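Local coordinates for arylamine n-acetyltransferase (Mycobacterium smegmatis, PDB 1W5R), which is an arylamine N-acetyltransferase that transfers an acetyl group, in this family from acetyl-CoA, to arylamine substrates, at residues A[53-58]-A[191-196]; A[59-64]-A[77-82]; A[70-75]-A[198-203]; A[90-95]-A[184-189]. The protein carries 1 engineered substitution. All blocks are in the same frame, centred on the assembly; numbering follows the deposited sequence.

Contact 1: A[53-58]-A[191-196]; sequences ADLSAE and DLEVGS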
loop_
_atom_site.group_PDB
_atom_site.type_symbol
_atom_site.label_atom_id
_atom_site.label_comp_id
_atom_site.label_asym_id
_atom_site.label_seq_id
_atom_site.Cartn_x
_atom_site.Cartn_y
_atom_site.Cartn_z
ATOM N N ALA A 53 18.439 -8.643 -27.946
ATOM C CA ALA A 53 19.151 -9.584 -28.805
ATOM C C ALA A 53 20.660 -9.593 -28.556
ATOM O O ALA A 53 21.325 -10.609 -28.757
ATOM C CB ALA A 53 18.872 -9.244 -30.271
ATOM N N ASP A 54 21.186 -8.459 -28.115
ATOM C CA ASP A 54 22.630 -8.222 -28.047
ATOM C C ASP A 54 23.047 -8.115 -26.582
ATOM O O ASP A 54 22.670 -7.166 -25.897
ATOM C CB ASP A 54 22.941 -6.924 -28.808
ATOM C CG ASP A 54 24.420 -6.570 -28.840
ATOM O OD1 ASP A 54 25.242 -7.186 -28.127
ATOM O OD2 ASP A 54 24.759 -5.644 -29.615
ATOM N N LEU A 55 23.809 -9.104 -26.110
ATOM C CA LEU A 55 24.237 -9.133 -24.715
ATOM C C LEU A 55 25.727 -8.798 -24.543
ATOM O O LEU A 55 26.353 -9.167 -23.542
ATOM C CB LEU A 55 23.876 -10.475 -24.071
ATOM C CG LEU A 55 22.373 -10.809 -24.103
ATOM C CD1 LEU A 55 22.146 -12.204 -23.515
ATOM C CD2 LEU A 55 21.495 -9.774 -23.382
ATOM N N SER A 56 26.294 -8.109 -25.535
ATOM C CA SER A 56 27.656 -7.598 -25.430
ATOM C C SER A 56 27.774 -6.540 -24.344
ATOM O O SER A 56 26.789 -5.891 -23.978
ATOM C CB SER A 56 28.087 -6.997 -26.772
ATOM O OG SER A 56 27.358 -5.816 -27.060
ATOM N N ALA A 57 28.983 -6.345 -23.826
ATOM C CA ALA A 57 29.198 -5.292 -22.843
ATOM C C ALA A 57 28.801 -3.918 -23.392
ATOM O O ALA A 57 28.207 -3.104 -22.690
ATOM C CB ALA A 57 30.653 -5.288 -22.362
ATOM N N GLU A 58 29.157 -3.650 -24.648
ATOM C CA GLU A 58 28.839 -2.360 -25.265
ATOM C C GLU A 58 27.347 -2.066 -25.208
ATOM O O GLU A 58 26.938 -0.974 -24.812
ATOM C CB GLU A 58 29.340 -2.312 -26.724
ATOM C CG GLU A 58 28.829 -1.106 -27.510
ATOM C CD GLU A 58 29.482 -0.942 -28.885
ATOM O OE1 GLU A 58 30.154 -1.884 -29.374
ATOM O OE2 GLU A 58 29.304 0.138 -29.485
ATOM N N ASP A 191 24.606 -18.542 -26.575
ATOM C CA ASP A 191 23.512 -19.374 -26.054
ATOM C C ASP A 191 22.583 -18.542 -25.158
ATOM O O ASP A 191 21.378 -18.781 -25.120
ATOM C CB ASP A 191 24.028 -20.585 -25.264
ATOM C CG ASP A 191 24.705 -21.631 -26.149
ATOM O OD1 ASP A 191 24.768 -21.437 -27.378
ATOM O OD2 ASP A 191 25.173 -22.654 -25.586
ATOM N N LEU A 192 23.160 -17.596 -24.425
ATOM C CA LEU A 192 22.359 -16.627 -23.663
ATOM C C LEU A 192 21.558 -15.725 -24.602
ATOM O O LEU A 192 20.402 -15.409 -24.326
ATOM C CB LEU A 192 23.273 -15.788 -22.758
ATOM C CG LEU A 192 24.078 -16.599 -21.729
ATOM C CD1 LEU A 192 24.953 -15.657 -20.914
ATOM C CD2 LEU A 192 23.140 -17.399 -20.813
ATOM N N GLU A 193 22.175 -15.308 -25.704
ATOM C CA GLU A 193 21.491 -14.471 -26.684
ATOM C C GLU A 193 20.314 -15.190 -27.360
ATOM O O GLU A 193 19.302 -14.558 -27.649
ATOM C CB GLU A 193 22.497 -13.926 -27.709
ATOM C CG GLU A 193 23.340 -12.802 -27.098
ATOM C CD GLU A 193 24.487 -12.290 -27.961
ATOM O OE1 GLU A 193 24.960 -13.005 -28.876
ATOM O OE2 GLU A 193 24.935 -11.164 -27.689
ATOM N N VAL A 194 20.432 -16.500 -27.605
ATOM C CA VAL A 194 19.319 -17.278 -28.183
ATOM C C VAL A 194 18.152 -17.331 -27.164
ATOM O O VAL A 194 16.987 -17.155 -27.513
ATOM C CB VAL A 194 19.792 -18.695 -28.589
ATOM C CG1 VAL A 194 18.637 -19.616 -28.928
ATOM C CG2 VAL A 194 20.780 -18.602 -29.771
ATOM N N GLY A 195 18.480 -17.556 -25.899
ATOM C CA GLY A 195 17.470 -17.520 -24.841
ATOM C C GLY A 195 16.812 -16.153 -24.763
ATOM O O GLY A 195 15.581 -16.046 -24.692
ATOM N N SER A 196 17.632 -15.105 -24.792
ATOM C CA SER A 196 17.084 -13.758 -24.686
ATOM C C SER A 196 16.203 -13.406 -25.890
ATOM O O SER A 196 15.194 -12.700 -25.756
ATOM C CB SER A 196 18.191 -12.718 -24.527
ATOM O OG SER A 196 17.620 -11.444 -24.232
HETATM O O HOH W 1 19.833 -12.694 -29.724
HETATM O O HOH W 2 26.465 -9.460 -29.127
#
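This is a partly buried contact of mixed polar and apolar character, in which Glu193 and Leu192 of helix 189-201 meet Ala53 to Leu55, just ahead of helix 57-66. Its main bond is nearly straight. Leu55 N donates to Glu193 OE2 at 2.8 Å, with 169° at the hydrogen, and uses the anti lone pair of that oxygen. Glu193 is extended beyond CG, and its CG lies 3.4 Å from Ala53 O. The aliphatic part of Glu193 and the Leu55 side chain run past each other in opposite directions. Leu55 CD1 ends 3.8 Å from Leu192 CB.

The Asp54 and Glu193 side chains lie side by side, pointing the same way, with carboxylate planes almost perpendicular (84°). Asp54 OD1 and Glu193 OE2 are 4.0 Å apart. A water donates to both oxygens and probably eases the repulsion. A second water joins Ala53 O to Glu193 O.

Asp54 OD1 also accepts from Ser56 OG at 2.7 Å and from Ser56 N at 2.9 Å, both on one face of its plane. Ser56 OG in turn caps Ala59 N. The arrangement is an Asx turn leading into a serine N-cap at the start of helix 57-66.

Contact 2: A[59-64]-A[77-82]; sequences ALFAKL and NGLLGY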
loop_
_atom_site.group_PDB
_atom_site.type_symbol
_atom_site.label_atom_id
_atom_site.label_comp_id
_atom_site.label_asym_id
_atom_site.label_seq_id
_atom_site.Cartn_x
_atom_site.Cartn_y
_atom_site.Cartn_z
ATOM N N ALA A 59 26.546 -3.055 -25.603
ATOM C CA ALA A 59 25.102 -2.899 -25.625
ATOM C C ALA A 59 24.547 -2.726 -24.214
ATOM O O ALA A 59 23.694 -1.880 -23.986
ATOM C CB ALA A 59 24.465 -4.083 -26.285
ATOM N N LEU A 60 25.018 -3.544 -23.275
ATOM C CA LEU A 60 24.433 -3.521 -21.928
ATOM C C LEU A 60 24.820 -2.281 -21.113
ATOM O O LEU A 60 23.984 -1.716 -20.396
ATOM C CB LEU A 60 24.759 -4.817 -21.184
ATOM C CG LEU A 60 24.204 -6.080 -21.848
ATOM C CD1 LEU A 60 24.530 -7.308 -21.007
ATOM C CD2 LEU A 60 22.686 -5.958 -22.099
ATOM N N PHE A 61 26.076 -1.853 -21.231
ATOM C CA PHE A 61 26.493 -0.600 -20.593
ATOM C C PHE A 61 25.740 0.584 -21.199
ATOM O O PHE A 61 25.249 1.454 -20.481
ATOM C CB PHE A 61 28.009 -0.392 -20.725
ATOM C CG PHE A 61 28.833 -1.081 -19.659
ATOM C CD1 PHE A 61 29.200 -2.421 -19.790
ATOM C CD2 PHE A 61 29.285 -0.369 -18.535
ATOM C CE1 PHE A 61 29.991 -3.064 -18.807
ATOM C CE2 PHE A 61 30.081 -0.999 -17.550
ATOM C CZ PHE A 61 30.428 -2.344 -17.685
ATOM N N ALA A 62 25.609 0.599 -22.524
ATOM C CA ALA A 62 24.927 1.704 -23.182
ATOM C C ALA A 62 23.495 1.873 -22.669
ATOM O O ALA A 62 23.070 2.985 -22.353
ATOM C CB ALA A 62 24.959 1.538 -24.694
ATOM N N LYS A 63 22.764 0.769 -22.550
ATOM C CA LYS A 63 21.376 0.847 -22.114
ATOM C C LYS A 63 21.202 1.044 -20.602
ATOM O O LYS A 63 20.521 1.967 -20.170
ATOM C CB LYS A 63 20.596 -0.386 -22.574
ATOM C CG LYS A 63 19.129 -0.348 -22.184
ATOM C CD LYS A 63 18.393 -1.600 -22.617
ATOM C CE LYS A 63 16.965 -1.595 -22.117
ATOM N NZ LYS A 63 16.237 -2.824 -22.518
ATOM N N LEU A 64 21.802 0.163 -19.805
ATOM C CA LEU A 64 21.512 0.160 -18.367
ATOM C C LEU A 64 22.291 1.206 -17.582
ATOM O O LEU A 64 21.904 1.562 -16.466
ATOM C CB LEU A 64 21.760 -1.217 -17.754
ATOM C CG LEU A 64 20.586 -2.194 -17.826
ATOM C CD1 LEU A 64 20.277 -2.557 -19.261
ATOM C CD2 LEU A 64 20.896 -3.444 -16.991
ATOM N N ASN A 77 22.291 -9.472 -15.255
ATOM C CA ASN A 77 23.398 -10.358 -14.925
ATOM C C ASN A 77 24.483 -10.318 -15.971
ATOM O O ASN A 77 25.655 -10.537 -15.650
ATOM C CB ASN A 77 22.886 -11.762 -14.623
ATOM C CG ASN A 77 22.172 -11.812 -13.274
ATOM O OD1 ASN A 77 22.581 -11.127 -12.337
ATOM N ND2 ASN A 77 21.097 -12.586 -13.187
ATOM N N GLY A 78 24.113 -10.006 -17.203
ATOM C CA GLY A 78 25.136 -9.808 -18.225
ATOM C C GLY A 78 26.015 -8.642 -17.825
ATOM O O GLY A 78 27.244 -8.774 -17.755
ATOM N N LEU A 79 25.391 -7.500 -17.534
ATOM C CA LEU A 79 26.125 -6.314 -17.126
ATOM C C LEU A 79 26.999 -6.581 -15.906
ATOM O O LEU A 79 28.194 -6.241 -15.895
ATOM C CB LEU A 79 25.155 -5.155 -16.836
ATOM C CG LEU A 79 25.784 -3.861 -16.299
ATOM C CD1 LEU A 79 26.743 -3.262 -17.298
ATOM C CD2 LEU A 79 24.703 -2.853 -15.943
ATOM N N LEU A 80 26.409 -7.151 -14.860
ATOM C CA LEU A 80 27.168 -7.394 -13.634
ATOM C C LEU A 80 28.308 -8.367 -13.883
ATOM O O LEU A 80 29.386 -8.225 -13.300
ATOM C CB LEU A 80 26.240 -7.911 -12.524
ATOM C CG LEU A 80 26.901 -8.088 -11.152
ATOM C CD1 LEU A 80 27.653 -6.842 -10.702
ATOM C CD2 LEU A 80 25.844 -8.469 -10.124
ATOM N N GLY A 81 28.077 -9.345 -14.751
ATOM C CA GLY A 81 29.127 -10.289 -15.139
ATOM C C GLY A 81 30.361 -9.583 -15.681
ATOM O O GLY A 81 31.484 -9.873 -15.262
ATOM N N TYR A 82 30.165 -8.642 -16.603
ATOM C CA TYR A 82 31.281 -7.873 -17.170
ATOM C C TYR A 82 31.959 -7.035 -16.104
ATOM O O TYR A 82 33.197 -6.985 -16.038
ATOM C CB TYR A 82 30.798 -6.962 -18.302
ATOM C CG TYR A 82 30.289 -7.705 -19.521
ATOM C CD1 TYR A 82 28.968 -7.544 -19.974
ATOM C CD2 TYR A 82 31.131 -8.558 -20.236
ATOM C CE1 TYR A 82 28.510 -8.234 -21.101
ATOM C CE2 TYR A 82 30.688 -9.246 -21.353
ATOM C CZ TYR A 82 29.377 -9.075 -21.793
ATOM O OH TYR A 82 28.928 -9.750 -22.899
#
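Leu79 has its CG anti to the backbone N (chi1 176°), which carries both methyl groups across to helix 59-64. The Phe61 CG instead lies beside its own backbone N (chi1 -85°), and the ring comes to rest over Leu79. The two side chains cross at about a right angle. Leu79 CD1 sits over the centre of one ring face, 3.6 Å from the centroid of Phe61, in a CH-pi contact. The other methyl, Leu79 CD2, is 3.8 Å from Leu64 CB. Leu79 is thus held between Phe61 and Leu64, one branch to each.

Leu60 takes a different route. Its CD1 presses on the backbone of the opposing helix, 3.6 Å from Leu79 N and 3.8 Å from Gly78 C. The lack of a side chain at Gly78 leaves room for this methyl. The same CD1 meets Tyr82 at the ring edge, 4.1 Å from CE1. Tyr82 CB in turn lies at the edge of the Phe61 ring, 4.0 Å from CE1.

The two segments belong to successive helices, 57-66 and 73-87, of the N-terminal helical bundle typical of arylamine N-acetyltransferases. The axes of 59-64 and 77-82 pass 9.4 Å apart with a crossing angle of -113°. The contact is buried and apolar, and no hydrogen bond spans it.

Helix 8-14 packs on the same cluster, with Tyr11 touching both Phe61 and Leu79. The polar end of Tyr82 is bonded elsewhere, its OH to Leu55 O.

Contact 3: A[70-75]-A[198-203]; sequences GGYQYE and YVSTHP. Engineered in segment 70-75: Gln73 (natural residue Cys).
Ser200 OG is gripped by two groups of the backbone, Ser196 O and Val52 N, while its CB lies 3.3 Å from Tyr72 OH. That hydroxyl is itself hydrogen-bonded to Ser196 OG. The polar ends here are therefore satisfied by neighbouring residues, and the contact between the segments is packing.

Val199 fills the middle with its two methyl groups. CG1, anti to the backbone N (chi1 -179°), approaches the Tyr72 ring obliquely, 3.6 Å from CE1. CG2 meets the edge of the Tyr74 ring, near its plane, 3.9 Å from CE1. Gln73 NE2 also reaches Val199 CG1, at 3.9 Å.

Gln73 is an engineered substitution for cysteine. Its chain bends at chi2 (-88°), which brings CD over one face of the Tyr72 ring, and NE2 donates to Thr112 O. Tyr72 N donates to Glu75 OE2 at 2.7 Å, from 25° outside the carboxylate plane.

The substituted cysteine is the catalytic nucleophile of the family, placed at the start of helix 73-87. Gln73 touches His113, which probably supplies the histidine of the triad. This is the cysteine-histidine-aspartate catalytic triad site of arylamine N-acetyltransferases.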
loop_
_atom_site.group_PDB
_atom_site.type_symbol
_atom_site.label_atom_id
_atom_site.label_comp_id
_atom_site.label_asym_id
_atom_site.label_seq_id
_atom_site.Cartn_x
_atom_site.Cartn_y
_atom_site.Cartn_z
ATOM N N GLY A 70 16.438 0.393 -17.124
ATOM C CA GLY A 70 16.728 -0.884 -16.489
ATOM C C GLY A 70 16.800 -1.962 -17.553
ATOM O O GLY A 70 16.967 -1.694 -18.746
ATOM N N GLY A 71 16.657 -3.200 -17.127
ATOM C CA GLY A 71 16.603 -4.311 -18.066
ATOM C C GLY A 71 16.071 -5.532 -17.371
ATOM O O GLY A 71 15.640 -5.453 -16.207
ATOM N N TYR A 72 16.031 -6.644 -18.097
ATOM C CA TYR A 72 15.572 -7.892 -17.507
ATOM C C TYR A 72 16.744 -8.843 -17.214
ATOM O O TYR A 72 17.896 -8.384 -17.197
ATOM C CB TYR A 72 14.368 -8.487 -18.273
ATOM C CG TYR A 72 14.611 -9.135 -19.630
ATOM C CD1 TYR A 72 13.538 -9.707 -20.307
ATOM C CD2 TYR A 72 15.885 -9.237 -20.198
ATOM C CE1 TYR A 72 13.696 -10.339 -21.535
ATOM C CE2 TYR A 72 16.062 -9.895 -21.431
ATOM C CZ TYR A 72 14.948 -10.448 -22.085
ATOM O OH TYR A 72 15.062 -11.125 -23.279
ATOM N N GLN A 73 16.479 -10.114 -16.947
ATOM C CA GLN A 73 17.488 -10.993 -16.357
ATOM C C GLN A 73 18.815 -11.030 -17.120
ATOM O O GLN A 73 19.900 -10.956 -16.516
ATOM C CB GLN A 73 16.932 -12.418 -16.172
ATOM C CG GLN A 73 16.279 -13.075 -17.369
ATOM C CD GLN A 73 14.781 -12.767 -17.508
ATOM O OE1 GLN A 73 14.296 -11.749 -17.020
ATOM N NE2 GLN A 73 14.053 -13.659 -18.174
ATOM N N TYR A 74 18.740 -11.157 -18.443
ATOM C CA TYR A 74 19.971 -11.253 -19.249
ATOM C C TYR A 74 20.785 -9.965 -19.267
ATOM O O TYR A 74 22.031 -9.973 -19.385
ATOM C CB TYR A 74 19.643 -11.641 -20.675
ATOM C CG TYR A 74 19.026 -12.999 -20.842
ATOM C CD1 TYR A 74 17.645 -13.148 -20.998
ATOM C CD2 TYR A 74 19.818 -14.152 -20.838
ATOM C CE1 TYR A 74 17.065 -14.414 -21.157
ATOM C CE2 TYR A 74 19.254 -15.422 -21.001
ATOM C CZ TYR A 74 17.878 -15.547 -21.151
ATOM O OH TYR A 74 17.293 -16.778 -21.342
ATOM N N GLU A 75 20.072 -8.853 -19.162
ATOM C CA GLU A 75 20.715 -7.546 -19.184
ATOM C C GLU A 75 21.388 -7.268 -17.851
ATOM O O GLU A 75 22.535 -6.815 -17.798
ATOM C CB GLU A 75 19.696 -6.458 -19.546
ATOM C CG GLU A 75 19.191 -6.603 -20.970
ATOM C CD GLU A 75 17.965 -5.770 -21.251
ATOM O OE1 GLU A 75 18.053 -4.872 -22.125
ATOM O OE2 GLU A 75 16.906 -6.031 -20.627
ATOM N N TYR A 198 14.304 -15.530 -27.477
ATOM C CA TYR A 198 13.047 -16.208 -27.155
ATOM C C TYR A 198 12.206 -15.415 -26.150
ATOM O O TYR A 198 11.021 -15.136 -26.373
ATOM C CB TYR A 198 13.353 -17.603 -26.601
ATOM C CG TYR A 198 12.146 -18.487 -26.360
ATOM C CD1 TYR A 198 11.500 -19.127 -27.428
ATOM C CD2 TYR A 198 11.665 -18.715 -25.065
ATOM C CE1 TYR A 198 10.405 -19.955 -27.222
ATOM C CE2 TYR A 198 10.569 -19.551 -24.849
ATOM C CZ TYR A 198 9.943 -20.160 -25.933
ATOM O OH TYR A 198 8.857 -20.984 -25.714
ATOM N N VAL A 199 12.841 -15.038 -25.041
ATOM C CA VAL A 199 12.102 -14.399 -23.944
ATOM C C VAL A 199 11.567 -13.026 -24.381
ATOM O O VAL A 199 10.495 -12.587 -23.922
ATOM C CB VAL A 199 12.996 -14.250 -22.690
ATOM C CG1 VAL A 199 12.203 -13.620 -21.551
ATOM C CG2 VAL A 199 13.483 -15.612 -22.221
ATOM N N SER A 200 12.315 -12.350 -25.255
ATOM C CA SER A 200 11.953 -10.987 -25.656
ATOM C C SER A 200 11.082 -10.923 -26.912
ATOM O O SER A 200 10.605 -9.831 -27.247
ATOM C CB SER A 200 13.195 -10.085 -25.793
ATOM O OG SER A 200 13.988 -10.479 -26.909
ATOM N N THR A 201 10.869 -12.056 -27.593
ATOM C CA THR A 201 10.070 -12.035 -28.844
ATOM C C THR A 201 8.961 -13.066 -28.965
ATOM O O THR A 201 8.073 -12.895 -29.799
ATOM C CB THR A 201 10.929 -12.122 -30.124
ATOM O OG1 THR A 201 11.542 -13.414 -30.213
ATOM C CG2 THR A 201 11.985 -11.053 -30.114
ATOM N N HIS A 202 8.997 -14.145 -28.186
ATOM C CA HIS A 202 7.947 -15.139 -28.334
ATOM C C HIS A 202 6.615 -14.532 -27.855
ATOM O O HIS A 202 6.566 -13.968 -26.763
ATOM C CB HIS A 202 8.274 -16.426 -27.584
ATOM C CG HIS A 202 7.312 -17.530 -27.887
ATOM N ND1 HIS A 202 6.055 -17.592 -27.327
ATOM C CD2 HIS A 202 7.404 -18.589 -28.724
ATOM C CE1 HIS A 202 5.417 -18.651 -27.797
ATOM N NE2 HIS A 202 6.213 -19.271 -28.648
ATOM N N PRO A 203 5.543 -14.630 -28.677
ATOM C CA PRO A 203 4.287 -13.919 -28.356
ATOM C C PRO A 203 3.577 -14.400 -27.094
ATOM O O PRO A 203 2.676 -13.698 -26.607
ATOM C CB PRO A 203 3.416 -14.139 -29.601
ATOM C CG PRO A 203 3.969 -15.337 -30.262
ATOM C CD PRO A 203 5.444 -15.360 -29.957
#

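Contact 4: A[90-95]-A[184-189]; sequences EVERLS and TEPRPR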
loop_
_atom_site.group_PDB
_atom_site.type_symbol
_atom_site.label_atom_id
_atom_site.label_comp_id
_atom_site.label_asym_id
_atom_site.label_seq_id
_atom_site.Cartn_x
_atom_site.Cartn_y
_atom_site.Cartn_z
ATOM N N GLU A 90 36.395 -14.010 -10.807
ATOM C CA GLU A 90 36.255 -14.994 -11.865
ATOM C C GLU A 90 34.776 -15.315 -12.005
ATOM O O GLU A 90 34.103 -15.644 -11.022
ATOM C CB GLU A 90 37.072 -16.248 -11.580
ATOM C CG GLU A 90 37.212 -17.175 -12.781
ATOM C CD GLU A 90 36.356 -18.418 -12.660
ATOM O OE1 GLU A 90 36.560 -19.188 -11.692
ATOM O OE2 GLU A 90 35.490 -18.636 -13.531
ATOM N N VAL A 91 34.278 -15.193 -13.232
ATOM C CA VAL A 91 32.831 -15.234 -13.473
ATOM C C VAL A 91 32.480 -16.269 -14.536
ATOM O O VAL A 91 33.058 -16.267 -15.640
ATOM C CB VAL A 91 32.289 -13.845 -13.928
ATOM C CG1 VAL A 91 30.760 -13.875 -14.121
ATOM C CG2 VAL A 91 32.693 -12.738 -12.956
ATOM N N GLU A 92 31.549 -17.158 -14.207
ATOM C CA GLU A 92 30.913 -18.025 -15.198
ATOM C C GLU A 92 29.444 -17.636 -15.316
ATOM O O GLU A 92 28.803 -17.312 -14.304
ATOM C CB GLU A 92 31.076 -19.495 -14.831
ATOM C CG GLU A 92 32.547 -19.929 -14.905
ATOM C CD GLU A 92 32.800 -21.349 -14.450
ATOM O OE1 GLU A 92 32.019 -21.882 -13.632
ATOM O OE2 GLU A 92 33.810 -21.933 -14.911
ATOM N N ARG A 93 28.939 -17.618 -16.550
ATOM C CA ARG A 93 27.529 -17.342 -16.808
ATOM C C ARG A 93 26.739 -18.628 -16.895
ATOM O O ARG A 93 27.059 -19.526 -17.677
ATOM C CB ARG A 93 27.334 -16.540 -18.103
ATOM C CG ARG A 93 27.736 -15.065 -18.034
ATOM C CD ARG A 93 29.258 -14.865 -17.974
ATOM N NE ARG A 93 29.594 -13.471 -18.223
ATOM C CZ ARG A 93 30.823 -12.964 -18.203
ATOM N NH1 ARG A 93 31.874 -13.745 -17.943
ATOM N NH2 ARG A 93 31.002 -11.675 -18.448
ATOM N N LEU A 94 25.704 -18.739 -16.071
ATOM C CA LEU A 94 24.880 -19.935 -16.086
ATOM C C LEU A 94 23.492 -19.619 -16.620
ATOM O O LEU A 94 23.060 -18.456 -16.583
ATOM C CB LEU A 94 24.757 -20.505 -14.670
ATOM C CG LEU A 94 26.066 -20.691 -13.882
ATOM C CD1 LEU A 94 25.795 -21.310 -12.514
ATOM C CD2 LEU A 94 27.067 -21.552 -14.649
ATOM N N SER A 95 22.815 -20.655 -17.102
ATOM C CA SER A 95 21.418 -20.555 -17.518
ATOM C C SER A 95 20.512 -21.392 -16.624
ATOM O O SER A 95 20.955 -22.372 -16.005
ATOM C CB SER A 95 21.253 -20.997 -18.982
ATOM O OG SER A 95 21.588 -22.366 -19.123
ATOM N N THR A 184 25.424 -25.955 -13.442
ATOM C CA THR A 184 26.633 -25.168 -13.331
ATOM C C THR A 184 27.510 -25.235 -14.593
ATOM O O THR A 184 28.666 -24.850 -14.545
ATOM C CB THR A 184 27.459 -25.553 -12.074
ATOM O OG1 THR A 184 27.826 -26.940 -12.144
ATOM C CG2 THR A 184 26.647 -25.288 -10.807
ATOM N N GLU A 185 26.940 -25.683 -15.712
ATOM C CA GLU A 185 27.666 -25.668 -16.991
ATOM C C GLU A 185 27.808 -24.224 -17.499
ATOM O O GLU A 185 26.798 -23.556 -17.750
ATOM C CB GLU A 185 26.939 -26.513 -18.033
ATOM C CG GLU A 185 27.648 -26.559 -19.391
ATOM C CD GLU A 185 26.828 -27.251 -20.471
ATOM O OE1 GLU A 185 25.790 -27.883 -20.157
ATOM O OE2 GLU A 185 27.230 -27.161 -21.665
ATOM N N PRO A 186 29.050 -23.721 -17.630
ATOM C CA PRO A 186 29.215 -22.364 -18.141
ATOM C C PRO A 186 28.669 -22.219 -19.566
ATOM O O PRO A 186 28.881 -23.102 -20.423
ATOM C CB PRO A 186 30.733 -22.167 -18.134
ATOM C CG PRO A 186 31.218 -23.126 -17.073
ATOM C CD PRO A 186 30.353 -24.330 -17.288
ATOM N N ARG A 187 27.992 -21.099 -19.817
ATOM C CA ARG A 187 27.340 -20.869 -21.099
ATOM C C ARG A 187 28.049 -19.787 -21.882
ATOM O O ARG A 187 28.470 -18.770 -21.317
ATOM C CB ARG A 187 25.876 -20.446 -20.906
ATOM C CG ARG A 187 25.044 -21.367 -20.038
ATOM C CD ARG A 187 24.970 -22.740 -20.677
ATOM N NE ARG A 187 24.054 -23.617 -19.956
ATOM C CZ ARG A 187 23.866 -24.899 -20.233
ATOM N NH1 ARG A 187 24.534 -25.480 -21.234
ATOM N NH2 ARG A 187 22.996 -25.596 -19.516
ATOM N N PRO A 188 28.200 -20.003 -23.203
ATOM C CA PRO A 188 28.749 -18.942 -24.015
ATOM C C PRO A 188 27.702 -17.871 -24.284
ATOM O O PRO A 188 26.488 -18.148 -24.231
ATOM C CB PRO A 188 29.093 -19.658 -25.327
ATOM C CG PRO A 188 28.089 -20.752 -25.431
ATOM C CD PRO A 188 27.839 -21.191 -23.993
ATOM N N ARG A 189 28.169 -16.672 -24.612
ATOM C CA ARG A 189 27.260 -15.545 -24.805
ATOM C C ARG A 189 26.169 -15.837 -25.829
ATOM O O ARG A 189 25.012 -15.469 -25.630
ATOM C CB ARG A 189 28.017 -14.269 -25.166
ATOM C CG ARG A 189 27.119 -13.051 -25.247
ATOM C CD ARG A 189 27.915 -11.779 -25.366
ATOM N NE ARG A 189 28.492 -11.600 -26.693
ATOM C CZ ARG A 189 29.543 -10.827 -26.951
ATOM N NH1 ARG A 189 30.158 -10.176 -25.966
ATOM N NH2 ARG A 189 29.990 -10.716 -28.192
HETATM O O HOH W 3 30.279 -18.455 -18.920
HETATM O O HOH W 4 24.295 -23.173 -16.880
HETATM O O HOH W 5 21.572 -24.877 -17.030
#
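Arg187 makes both direct hydrogen bonds to the strand. Its backbone N donates to Arg93 O at 2.8 Å. Its side chain bends at chi2 (-62°), and NE comes within bonding distance of Ser95 OG, at 2.9 Å. The angle at hydrogen is only 131° and the oxygen lies 33° out of the guanidinium plane. Ser95 OG has a further partner in Gln111 OE1. Within its own segment Arg187 NH1 forms a salt bridge with Glu185 OE1 at 2.9 Å. Glu185 CB lies over the centre of one guanidinium face, which probably limits its movement, together with the bonds at its nitrogens.

Three waters extend the polar link. One bridges Arg93 N and Arg187 O. Another joins Ser95 N to Glu185 O and accepts a weak bond from Arg187 NE. The third, in the plane of the guanidinium at its edge, connects Arg187 NH2 with Ser95 O.

Strand 90-98 belongs to the large antiparallel sheet, between strands 111-119 and 175-182. Segment 184-189 follows strand 175-182 and leads to helix 189-201. Its first part, 184 to 187, runs roughly perpendicular to residues 92 to 95.

Packing surrounds these bonds. The Glu92 and Pro186 side chains lie side by side, pointing the same way, with Glu92 CD 3.5 Å from Pro186 CG. Leu94 CD2 reaches the loop backbone, 3.7 Å from both Thr184 O and Glu185 O. The Arg93 side chain leads away to a salt bridge with Glu85 and a cation-pi contact with Tyr82.

How the contacts relate
From the N terminus, segment 53-58 leads into helix 57-66, and contact 2 soon closes a short loop by packing that helix on helix 73-87. Contact 1 spans a far longer loop, from 53-58 to helix 189-201, and encloses contacts 2 and 4. Contact 3 starts between the two halves of contact 2 and ends beyond contact 1, so it crosses both. Contact 4 follows contact 2 in series and also lies within the span of contact 3. Contacts 1 and 3 share helix 189-201, which they tie to the helical bundle and the catalytic cysteine position. Contact 4 joins the large sheet to the approach to that helix.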